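Local structure of kojibiose phosphorylase (Gut metagenome, 6W0P) at residues Val108-Lys114 / Arg126-Leu131; Glu170-Asn176 / Gln228-Ile232; Tyr360-Gln365 / His429-Tyr434. The protein is a phosphorylase of glycoside hydrolase family 65 that combines an N-terminal beta-sandwich domain with a central helical catalytic domain. All blocks are in the same frame, centred on the assembly; numbering follows the deposited sequence.

Interaction 1: residues Val108-Lys114 / Arg126-Leu131; sequences VKFEDFK and RTFTWL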
loop_
_atom_site.group_PDB
_atom_site.type_symbol
_atom_site.label_atom_id
_atom_site.label_comp_id
_atom_site.label_asym_id
_atom_site.label_seq_id
_atom_site.Cartn_x
_atom_site.Cartn_y
_atom_site.Cartn_z
ATOM N N VAL A 108 33.501 -9.553 30.674
ATOM C CA VAL A 108 34.436 -10.219 31.634
ATOM C C VAL A 108 35.394 -11.150 30.879
ATOM O O VAL A 108 35.212 -11.353 29.679
ATOM C CB VAL A 108 33.664 -10.949 32.752
ATOM C CG1 VAL A 108 32.747 -9.990 33.513
ATOM C CG2 VAL A 108 32.887 -12.151 32.222
ATOM N N LYS A 109 36.415 -11.659 31.573
ATOM C CA LYS A 109 37.336 -12.700 31.049
ATOM C C LYS A 109 36.750 -14.067 31.427
ATOM O O LYS A 109 36.330 -14.253 32.596
ATOM C CB LYS A 109 38.766 -12.516 31.575
ATOM C CG LYS A 109 39.622 -11.569 30.744
ATOM C CD LYS A 109 40.478 -10.635 31.570
ATOM C CE LYS A 109 40.963 -9.436 30.779
ATOM N NZ LYS A 109 41.972 -8.662 31.544
ATOM N N PHE A 110 36.675 -14.971 30.457
ATOM C CA PHE A 110 36.104 -16.331 30.645
ATOM C C PHE A 110 36.846 -17.278 29.711
ATOM O O PHE A 110 37.473 -16.792 28.780
ATOM C CB PHE A 110 34.587 -16.310 30.441
ATOM C CG PHE A 110 34.159 -15.976 29.042
ATOM C CD1 PHE A 110 34.052 -14.661 28.625
ATOM C CD2 PHE A 110 33.852 -16.986 28.139
ATOM C CE1 PHE A 110 33.656 -14.362 27.329
ATOM C CE2 PHE A 110 33.460 -16.688 26.845
ATOM C CZ PHE A 110 33.345 -15.376 26.448
ATOM N N GLU A 111 36.809 -18.579 29.989
ATOM C CA GLU A 111 37.453 -19.610 29.123
ATOM C C GLU A 111 36.592 -20.885 29.177
ATOM O O GLU A 111 35.673 -20.928 30.010
ATOM C CB GLU A 111 38.915 -19.806 29.552
ATOM C CG GLU A 111 39.036 -20.476 30.908
ATOM C CD GLU A 111 40.417 -20.553 31.545
ATOM O OE1 GLU A 111 41.356 -19.867 31.065
ATOM O OE2 GLU A 111 40.541 -21.301 32.526
ATOM N N ASP A 112 36.873 -21.862 28.317
ATOM C CA ASP A 112 36.223 -23.204 28.300
ATOM C C ASP A 112 34.697 -23.052 28.335
ATOM O O ASP A 112 34.069 -23.619 29.237
ATOM C CB ASP A 112 36.714 -24.067 29.462
ATOM C CG ASP A 112 38.201 -24.347 29.406
ATOM O OD1 ASP A 112 38.766 -24.247 28.294
ATOM O OD2 ASP A 112 38.788 -24.638 30.477
ATOM N N PHE A 113 34.156 -22.238 27.427
ATOM C CA PHE A 113 32.705 -22.046 27.173
ATOM C C PHE A 113 32.229 -23.220 26.319
ATOM O O PHE A 113 32.882 -23.565 25.322
ATOM C CB PHE A 113 32.466 -20.723 26.443
ATOM C CG PHE A 113 31.040 -20.397 26.082
ATOM C CD1 PHE A 113 30.451 -20.944 24.961
ATOM C CD2 PHE A 113 30.327 -19.464 26.807
ATOM C CE1 PHE A 113 29.147 -20.633 24.620
ATOM C CE2 PHE A 113 29.017 -19.155 26.471
ATOM C CZ PHE A 113 28.433 -19.736 25.374
ATOM N N LYS A 114 31.108 -23.814 26.695
ATOM C CA LYS A 114 30.475 -24.888 25.899
ATOM C C LYS A 114 28.967 -24.748 26.098
ATOM O O LYS A 114 28.558 -24.595 27.255
ATOM C CB LYS A 114 31.065 -26.238 26.322
ATOM C CG LYS A 114 30.489 -27.453 25.621
ATOM C CD LYS A 114 31.317 -28.700 25.875
ATOM C CE LYS A 114 30.925 -29.888 25.019
ATOM N NZ LYS A 114 32.094 -30.760 24.723
ATOM N N ARG A 126 24.759 -24.607 29.602
ATOM C CA ARG A 126 25.837 -23.655 29.266
ATOM C C ARG A 126 26.853 -23.736 30.398
ATOM O O ARG A 126 26.435 -23.599 31.564
ATOM C CB ARG A 126 25.241 -22.265 29.031
ATOM C CG ARG A 126 26.067 -21.377 28.111
ATOM C CD ARG A 126 25.309 -20.123 27.716
ATOM N NE ARG A 126 24.543 -19.591 28.840
ATOM C CZ ARG A 126 24.857 -18.506 29.555
ATOM N NH1 ARG A 126 25.926 -17.784 29.265
ATOM N NH2 ARG A 126 24.084 -18.145 30.568
ATOM N N THR A 127 28.113 -24.006 30.052
ATOM C CA THR A 127 29.258 -24.100 30.993
ATOM C C THR A 127 30.315 -23.061 30.575
ATOM O O THR A 127 30.499 -22.843 29.375
ATOM C CB THR A 127 29.772 -25.546 31.022
ATOM O OG1 THR A 127 28.698 -26.427 31.387
ATOM C CG2 THR A 127 30.933 -25.736 31.970
ATOM N N PHE A 128 30.955 -22.389 31.529
ATOM C CA PHE A 128 32.106 -21.493 31.253
ATOM C C PHE A 128 32.851 -21.233 32.561
ATOM O O PHE A 128 32.276 -21.429 33.658
ATOM C CB PHE A 128 31.626 -20.216 30.559
ATOM C CG PHE A 128 30.500 -19.533 31.288
ATOM C CD1 PHE A 128 30.760 -18.615 32.281
ATOM C CD2 PHE A 128 29.182 -19.839 31.004
ATOM C CE1 PHE A 128 29.725 -18.016 32.977
ATOM C CE2 PHE A 128 28.147 -19.239 31.699
ATOM C CZ PHE A 128 28.420 -18.339 32.696
ATOM N N THR A 129 34.121 -20.850 32.458
ATOM C CA THR A 129 34.930 -20.474 33.641
ATOM C C THR A 129 35.139 -18.956 33.636
ATOM O O THR A 129 35.722 -18.421 32.680
ATOM C CB THR A 129 36.209 -21.307 33.741
ATOM O OG1 THR A 129 35.812 -22.684 33.774
ATOM C CG2 THR A 129 37.013 -20.956 34.974
ATOM N N TRP A 130 34.637 -18.307 34.680
ATOM C CA TRP A 130 34.744 -16.851 34.941
ATOM C C TRP A 130 36.082 -16.580 35.626
ATOM O O TRP A 130 36.280 -17.099 36.751
ATOM C CB TRP A 130 33.569 -16.421 35.818
ATOM C CG TRP A 130 33.421 -14.952 36.019
ATOM C CD1 TRP A 130 33.994 -13.937 35.306
ATOM C CD2 TRP A 130 32.580 -14.336 36.996
ATOM N NE1 TRP A 130 33.572 -12.728 35.786
ATOM C CE2 TRP A 130 32.701 -12.942 36.821
ATOM C CE3 TRP A 130 31.739 -14.831 37.996
ATOM C CZ2 TRP A 130 32.007 -12.035 37.619
ATOM C CZ3 TRP A 130 31.064 -13.932 38.795
ATOM C CH2 TRP A 130 31.196 -12.555 38.606
ATOM N N LEU A 131 36.969 -15.841 34.954
ATOM C CA LEU A 131 38.248 -15.355 35.520
ATOM C C LEU A 131 37.980 -13.961 36.098
ATOM O O LEU A 131 37.975 -12.989 35.357
ATOM C CB LEU A 131 39.326 -15.364 34.434
ATOM C CG LEU A 131 39.335 -16.593 33.518
ATOM C CD1 LEU A 131 40.532 -16.547 32.576
ATOM C CD2 LEU A 131 39.340 -17.893 34.309
HETATM O O HOH W 1 34.174 -24.048 31.890
#

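Interaction 2: residues Glu170-Asn176 / Gln228-Ile232; sequences ELHLDSN and QKEVI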
loop_
_atom_site.group_PDB
_atom_site.type_symbol
_atom_site.label_atom_id
_atom_site.label_comp_id
_atom_site.label_asym_id
_atom_site.label_seq_id
_atom_site.Cartn_x
_atom_site.Cartn_y
_atom_site.Cartn_z
ATOM N N GLU A 170 21.318 -13.395 42.208
ATOM C CA GLU A 170 19.919 -12.898 42.174
ATOM C C GLU A 170 19.135 -13.751 41.161
ATOM O O GLU A 170 19.594 -13.848 40.029
ATOM C CB GLU A 170 19.873 -11.422 41.780
ATOM C CG GLU A 170 20.643 -10.501 42.717
ATOM C CD GLU A 170 20.637 -9.019 42.348
ATOM O OE1 GLU A 170 20.058 -8.655 41.300
ATOM O OE2 GLU A 170 21.227 -8.227 43.099
ATOM N N LEU A 171 18.015 -14.346 41.574
ATOM C CA LEU A 171 17.012 -14.952 40.670
ATOM C C LEU A 171 15.864 -13.955 40.469
ATOM O O LEU A 171 15.266 -13.507 41.479
ATOM C CB LEU A 171 16.495 -16.279 41.242
ATOM C CG LEU A 171 17.539 -17.315 41.654
ATOM C CD1 LEU A 171 16.851 -18.630 41.963
ATOM C CD2 LEU A 171 18.598 -17.507 40.582
ATOM N N HIS A 172 15.554 -13.660 39.201
ATOM C CA HIS A 172 14.509 -12.688 38.795
ATOM C C HIS A 172 13.355 -13.395 38.068
ATOM O O HIS A 172 13.623 -14.315 37.259
ATOM C CB HIS A 172 15.114 -11.615 37.893
ATOM C CG HIS A 172 16.165 -10.762 38.516
ATOM N ND1 HIS A 172 16.209 -9.394 38.312
ATOM C CD2 HIS A 172 17.233 -11.063 39.281
ATOM C CE1 HIS A 172 17.256 -8.894 38.932
ATOM N NE2 HIS A 172 17.894 -9.894 39.537
ATOM N N LEU A 173 12.121 -12.968 38.341
ATOM C CA LEU A 173 11.009 -12.973 37.360
ATOM C C LEU A 173 10.812 -11.524 36.918
ATOM O O LEU A 173 10.500 -10.683 37.785
ATOM C CB LEU A 173 9.728 -13.532 37.984
ATOM C CG LEU A 173 9.875 -14.843 38.746
ATOM C CD1 LEU A 173 8.543 -15.230 39.356
ATOM C CD2 LEU A 173 10.398 -15.958 37.845
ATOM N N ASP A 174 11.038 -11.249 35.636
ATOM C CA ASP A 174 11.102 -9.888 35.050
ATOM C C ASP A 174 9.996 -9.765 34.009
ATOM O O ASP A 174 10.139 -10.395 32.941
ATOM C CB ASP A 174 12.471 -9.619 34.411
ATOM C CG ASP A 174 12.538 -8.283 33.689
ATOM O OD1 ASP A 174 11.560 -7.526 33.824
ATOM O OD2 ASP A 174 13.565 -7.998 33.002
ATOM N N SER A 175 8.934 -9.005 34.287
ATOM C CA SER A 175 7.850 -8.793 33.298
ATOM C C SER A 175 7.841 -7.332 32.837
ATOM O O SER A 175 6.777 -6.871 32.399
ATOM C CB SER A 175 6.511 -9.253 33.817
ATOM O OG SER A 175 5.531 -9.216 32.782
ATOM N N ASN A 176 9.000 -6.662 32.868
ATOM C CA ASN A 176 9.194 -5.308 32.279
ATOM C C ASN A 176 9.764 -5.446 30.860
ATOM O O ASN A 176 10.206 -4.424 30.284
ATOM C CB ASN A 176 10.070 -4.441 33.195
ATOM C CG ASN A 176 9.330 -4.056 34.462
ATOM O OD1 ASN A 176 8.273 -3.447 34.394
ATOM N ND2 ASN A 176 9.846 -4.443 35.616
ATOM N N GLN A 228 7.711 -3.276 40.924
ATOM C CA GLN A 228 6.634 -3.244 39.906
ATOM C C GLN A 228 7.015 -4.245 38.789
ATOM O O GLN A 228 8.072 -4.083 38.147
ATOM C CB GLN A 228 6.351 -1.791 39.511
ATOM C CG GLN A 228 7.332 -1.183 38.522
ATOM C CD GLN A 228 7.043 -1.624 37.104
ATOM O OE1 GLN A 228 6.031 -2.274 36.837
ATOM N NE2 GLN A 228 7.937 -1.284 36.187
ATOM N N LYS A 229 6.226 -5.308 38.649
ATOM C CA LYS A 229 6.325 -6.346 37.580
ATOM C C LYS A 229 7.647 -7.130 37.645
ATOM O O LYS A 229 7.960 -7.797 36.653
ATOM C CB LYS A 229 6.123 -5.701 36.204
ATOM C CG LYS A 229 4.746 -5.080 36.006
ATOM C CD LYS A 229 4.294 -4.926 34.574
ATOM C CE LYS A 229 5.352 -4.386 33.642
ATOM N NZ LYS A 229 5.648 -2.965 33.903
ATOM N N GLU A 230 8.389 -7.096 38.756
ATOM C CA GLU A 230 9.552 -7.998 38.957
ATOM C C GLU A 230 9.663 -8.408 40.431
ATOM O O GLU A 230 9.403 -7.566 41.333
ATOM C CB GLU A 230 10.853 -7.392 38.414
ATOM C CG GLU A 230 11.520 -6.382 39.317
ATOM C CD GLU A 230 12.865 -5.849 38.838
ATOM O OE1 GLU A 230 13.407 -6.393 37.858
ATOM O OE2 GLU A 230 13.363 -4.885 39.460
ATOM N N VAL A 231 10.037 -9.666 40.665
ATOM C CA VAL A 231 10.406 -10.150 42.020
ATOM C C VAL A 231 11.810 -10.747 41.951
ATOM O O VAL A 231 12.207 -11.221 40.892
ATOM C CB VAL A 231 9.351 -11.119 42.575
ATOM C CG1 VAL A 231 8.022 -10.396 42.718
ATOM C CG2 VAL A 231 9.216 -12.377 41.725
ATOM N N ILE A 232 12.550 -10.645 43.048
ATOM C CA ILE A 232 13.978 -11.060 43.137
ATOM C C ILE A 232 14.148 -11.874 44.421
ATOM O O ILE A 232 13.592 -11.474 45.458
ATOM C CB ILE A 232 14.918 -9.840 43.067
ATOM C CG1 ILE A 232 14.587 -8.939 41.876
ATOM C CG2 ILE A 232 16.376 -10.269 43.052
ATOM C CD1 ILE A 232 15.425 -7.675 41.815
HETATM O O HOH W 2 12.460 -5.491 35.532
#

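Interaction 3: residues Tyr360-Gln365 / His429-Tyr434; sequences YLYSNQ and HYMKIY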
loop_
_atom_site.group_PDB
_atom_site.type_symbol
_atom_site.label_atom_id
_atom_site.label_comp_id
_atom_site.label_asym_id
_atom_site.label_seq_id
_atom_site.Cartn_x
_atom_site.Cartn_y
_atom_site.Cartn_z
ATOM N N TYR A 360 2.406 -34.366 11.810
ATOM C CA TYR A 360 1.539 -34.635 12.996
ATOM C C TYR A 360 0.531 -35.751 12.678
ATOM O O TYR A 360 0.246 -36.543 13.572
ATOM C CB TYR A 360 0.906 -33.345 13.536
ATOM C CG TYR A 360 1.949 -32.340 13.960
ATOM C CD1 TYR A 360 2.631 -32.468 15.162
ATOM C CD2 TYR A 360 2.263 -31.257 13.150
ATOM C CE1 TYR A 360 3.611 -31.560 15.536
ATOM C CE2 TYR A 360 3.244 -30.345 13.505
ATOM C CZ TYR A 360 3.923 -30.495 14.704
ATOM O OH TYR A 360 4.895 -29.585 15.047
ATOM N N LEU A 361 0.025 -35.814 11.446
ATOM C CA LEU A 361 -0.960 -36.829 10.995
ATOM C C LEU A 361 -0.374 -38.230 11.181
ATOM O O LEU A 361 -1.134 -39.127 11.513
ATOM C CB LEU A 361 -1.332 -36.581 9.533
ATOM C CG LEU A 361 -2.335 -35.458 9.296
ATOM C CD1 LEU A 361 -2.431 -35.132 7.816
ATOM C CD2 LEU A 361 -3.709 -35.784 9.874
ATOM N N TYR A 362 0.940 -38.390 10.995
ATOM C CA TYR A 362 1.632 -39.702 10.990
ATOM C C TYR A 362 2.326 -39.985 12.325
ATOM O O TYR A 362 2.900 -41.072 12.439
ATOM C CB TYR A 362 2.599 -39.769 9.807
ATOM C CG TYR A 362 1.911 -39.967 8.487
ATOM C CD1 TYR A 362 1.427 -41.212 8.119
ATOM C CD2 TYR A 362 1.721 -38.905 7.614
ATOM C CE1 TYR A 362 0.789 -41.392 6.907
ATOM C CE2 TYR A 362 1.094 -39.070 6.392
ATOM C CZ TYR A 362 0.610 -40.320 6.048
ATOM O OH TYR A 362 -0.043 -40.498 4.863
ATOM N N SER A 363 2.250 -39.086 13.306
ATOM C CA SER A 363 2.901 -39.249 14.636
ATOM C C SER A 363 1.929 -39.045 15.794
ATOM O O SER A 363 2.166 -39.653 16.819
ATOM C CB SER A 363 4.102 -38.349 14.811
ATOM O OG SER A 363 3.740 -36.977 14.817
ATOM N N ASN A 364 0.915 -38.193 15.694
ATOM C CA ASN A 364 0.175 -37.743 16.905
ATOM C C ASN A 364 -1.200 -37.221 16.498
ATOM O O ASN A 364 -1.316 -36.024 16.166
ATOM C CB ASN A 364 1.001 -36.700 17.652
ATOM C CG ASN A 364 0.407 -36.237 18.964
ATOM O OD1 ASN A 364 -0.703 -36.638 19.317
ATOM N ND2 ASN A 364 1.146 -35.371 19.670
ATOM N N GLN A 365 -2.216 -38.075 16.561
ATOM C CA GLN A 365 -3.574 -37.704 16.093
ATOM C C GLN A 365 -4.096 -36.468 16.833
ATOM O O GLN A 365 -4.795 -35.642 16.210
ATOM C CB GLN A 365 -4.573 -38.832 16.303
ATOM C CG GLN A 365 -5.908 -38.509 15.658
ATOM C CD GLN A 365 -6.891 -39.624 15.859
ATOM O OE1 GLN A 365 -6.519 -40.713 16.292
ATOM N NE2 GLN A 365 -8.147 -39.343 15.557
ATOM N N HIS A 429 -7.504 -34.102 4.630
ATOM C CA HIS A 429 -6.267 -34.882 4.884
ATOM C C HIS A 429 -6.422 -35.649 6.203
ATOM O O HIS A 429 -6.090 -36.846 6.260
ATOM C CB HIS A 429 -5.038 -33.958 4.831
ATOM C CG HIS A 429 -3.765 -34.661 4.511
ATOM N ND1 HIS A 429 -2.555 -33.996 4.465
ATOM C CD2 HIS A 429 -3.501 -35.962 4.295
ATOM C CE1 HIS A 429 -1.601 -34.871 4.187
ATOM N NE2 HIS A 429 -2.152 -36.090 4.086
ATOM N N TYR A 430 -6.975 -34.987 7.214
ATOM C CA TYR A 430 -7.198 -35.553 8.561
ATOM C C TYR A 430 -8.136 -36.768 8.470
ATOM O O TYR A 430 -7.852 -37.835 9.076
ATOM C CB TYR A 430 -7.804 -34.493 9.478
ATOM C CG TYR A 430 -8.113 -35.032 10.844
ATOM C CD1 TYR A 430 -7.080 -35.431 11.669
ATOM C CD2 TYR A 430 -9.416 -35.185 11.298
ATOM C CE1 TYR A 430 -7.323 -35.955 12.927
ATOM C CE2 TYR A 430 -9.676 -35.698 12.559
ATOM C CZ TYR A 430 -8.622 -36.099 13.368
ATOM O OH TYR A 430 -8.816 -36.622 14.607
ATOM N N MET A 431 -9.253 -36.592 7.756
ATOM C CA MET A 431 -10.277 -37.646 7.583
ATOM C C MET A 431 -9.653 -38.774 6.750
ATOM O O MET A 431 -9.966 -39.943 7.017
ATOM C CB MET A 431 -11.539 -37.093 6.906
ATOM C CG MET A 431 -12.270 -36.079 7.779
ATOM S SD MET A 431 -12.909 -36.800 9.337
ATOM C CE MET A 431 -14.102 -37.952 8.655
ATOM N N LYS A 432 -8.759 -38.441 5.821
ATOM C CA LYS A 432 -8.135 -39.454 4.946
ATOM C C LYS A 432 -7.193 -40.344 5.775
ATOM O O LYS A 432 -7.092 -41.519 5.457
ATOM C CB LYS A 432 -7.417 -38.777 3.780
ATOM C CG LYS A 432 -6.757 -39.747 2.814
ATOM C CD LYS A 432 -5.646 -39.122 2.019
ATOM C CE LYS A 432 -6.030 -38.732 0.607
ATOM N NZ LYS A 432 -4.836 -38.233 -0.127
ATOM N N ILE A 433 -6.554 -39.820 6.819
ATOM C CA ILE A 433 -5.635 -40.623 7.676
ATOM C C ILE A 433 -6.428 -41.323 8.790
ATOM O O ILE A 433 -6.070 -42.461 9.109
ATOM C CB ILE A 433 -4.494 -39.743 8.226
ATOM C CG1 ILE A 433 -3.716 -39.034 7.113
ATOM C CG2 ILE A 433 -3.578 -40.561 9.116
ATOM C CD1 ILE A 433 -3.160 -39.959 6.044
ATOM N N TYR A 434 -7.457 -40.692 9.362
ATOM C CA TYR A 434 -8.111 -41.155 10.620
ATOM C C TYR A 434 -9.612 -41.431 10.500
ATOM O O TYR A 434 -10.183 -41.993 11.464
ATOM C CB TYR A 434 -7.924 -40.098 11.696
ATOM C CG TYR A 434 -6.504 -40.051 12.171
ATOM C CD1 TYR A 434 -5.986 -41.096 12.916
ATOM C CD2 TYR A 434 -5.676 -38.987 11.851
ATOM C CE1 TYR A 434 -4.680 -41.059 13.371
ATOM C CE2 TYR A 434 -4.372 -38.936 12.300
ATOM C CZ TYR A 434 -3.877 -39.975 13.063
ATOM O OH TYR A 434 -2.598 -39.944 13.509
HETATM O O HOH W 3 -0.566 -38.220 3.279
#

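Interaction 1: residues Val108-Lys114 / Arg126-Leu131
Phe113 lays its ring obliquely against the aliphatic part of Arg126, with Phe113 CZ 3.9 Å from Arg126 CD. On the same ring, Phe113 CD2 lies 4.0 Å from Phe128 CB. A chi1 of 179° turns CG of Phe113 away from the backbone N, which brings the ring beside these neighbours. Ring and guanidinium planes are 54° apart, so the two are not stacked; the charged end of Arg126 is held by salt bridges to Glu48 and Asp47. At the other end, the indole of Trp130 meets Val108 through its pyrrole side, NE1 lying 3.5 Å from Val108 CB. The carbonyl of Lys109 comes to the indole edge in the ring plane, its O 3.6 Å from Trp130 CD1, and Trp130 NE1 itself bonds to Glu101.

These side chains decorate a beta hairpin of strands 109-118 and 123-132, whose short segments run antiparallel at 173°. Between the bridges Glu111-Thr129 and Lys114-Thr127, Asp112 and Phe113 stand opposite Phe128 alone, a one-residue shift of register: a beta bulge. Asp112 marks it with a left-handed backbone conformation.

On the face bearing Glu111, Thr129 and Leu131, the Glu111 side chain runs alongside Thr129, pointing the same way, but crosses Leu131 at about a right angle, with Glu111 OE1 3.7 Å from Leu131 CD1. Beneath them Glu111 N donates to Thr129 O at 2.9 Å, and Thr129 N returns a bond to Glu111 O. A water bridges the bulge, donating to Asp112 O at 2.7 Å and lying 2.8 Å from Thr129 OG1, with which it also hydrogen-bonds.

Interaction 2: residues Glu170-Asn176 / Gln228-Ile232
Asn176 uses both ends of its carboxamide on the opposing segment. Its ND2 donates to Gln228 O at 3.1 Å, nearly straight at 169°, with the acceptor close to the amide plane. Its OD1 accepts from Lys229 NZ at 2.7 Å and, weakly, from Gln228 NE2 at 2.8 Å. Lys229 reaches this oxygen because its chain folds back at chi3 (-44°) and again at chi4; the same NZ also donates to Gln228 OE1 at 3.0 Å. Behind this cluster, Ser175 N donates to Lys229 O at 2.8 Å, and Leu173 and Val231 exchange a reciprocal pair of backbone bonds.

The two segments are antiparallel neighbours in a five-strand sheet of the N-terminal domain. Leu173 and Val231 turn to the face that packs on strands 197-204 and 210-217 of the larger sheet, as in a beta sandwich. On the other face Ile232 CG1 sits 3.9 Å from the centroid of the His172 ring, 9° off its normal, a CH-pi contact. The ring's NE2 donates to Glu170 OE1 at 3.1 Å, in the ring plane; Glu170 OE2 has a salt bridge to Lys168.

Asp174 OD1 accepts from Asn176 N, closing an Asx turn, and is also met weakly by a water. That water donates to Glu230 OE1 as well and accepts from Asn176 ND2. Since Asp174 OD1 and Glu230 OE1 are 4.6 Å apart, the water's two donated bonds probably ease the repulsion between their carboxylates, while distinct partners at Asn176 OD1 and Asn176 ND2 fix which way round that amide lies.

Interaction 3: residues Tyr360-Gln365 / His429-Tyr434
A knob-into-hole contact in the central catalytic domain, which in this family is an (alpha/alpha)6 barrel, packs the end of helix 351-361 and the turn into helix 365-376 on the C-terminal end of helix 418-434: Leu361 enters a hole lined by His429, Tyr430, Ile433 and Tyr434. Its two methyls meet rings differently. CD1 of Leu361 stands over the face of His429, 3.5 Å from the ring centroid, a CH-pi contact, whereas its CD2 comes to the edge of Tyr430, 3.8 Å from CD1 of that ring.

Gln365 covers Tyr434. With CG anti to the backbone N (chi1 -173°) and the rest of the chain extended, its CG lies 3.5 Å from the Tyr434 ring centroid and the amide stacks over the ring at 13° between planes. Ile433 CG2 lies on the opposite face, offset toward the rim, so both faces of the ring are contacted. The extension also delivers Gln365 NE2 to Tyr430 OH at 3.0 Å, an almost straight bond (177°) lying in the amide plane; that hydroxyl has a further partner in Asp436. Tyr434 OH makes a weak hydrogen bond to Leu361 O at 2.6 Å.

Tyr362 crosses Ile433 at about a right angle, its OH 3.4 Å from Ile433 CD1. A water hydrogen-bonds to both Tyr362 OH and His429 NE2, 2.8 Å from each, and lies in the planes of both rings.

Further along helix 365-376, Ala368 touches Leu361 and Ile372 touches Tyr430. Tyr678 of helix 666-680 touches both Tyr362 and His429, and the Tyr362 backbone bonds to Thr708 on strand 702-709.

Interactions 1 and 2 belong to the N-terminal domain but to different sheets: the hairpin of interaction 1 lies in the ten-strand sheet, interaction 2 in the five-strand sheet. Their centres are 26 Å apart and their nearest atoms about 10 Å, so they do not touch. Interaction 3 lies in the helical catalytic domain, on the other side of the chain's centre, its centre 46 Å from that of interaction 1 and 42 Å from that of interaction 2. It is also the most central, 17 Å from the chain's centre against 33 and 30 Å for interactions 1 and 2.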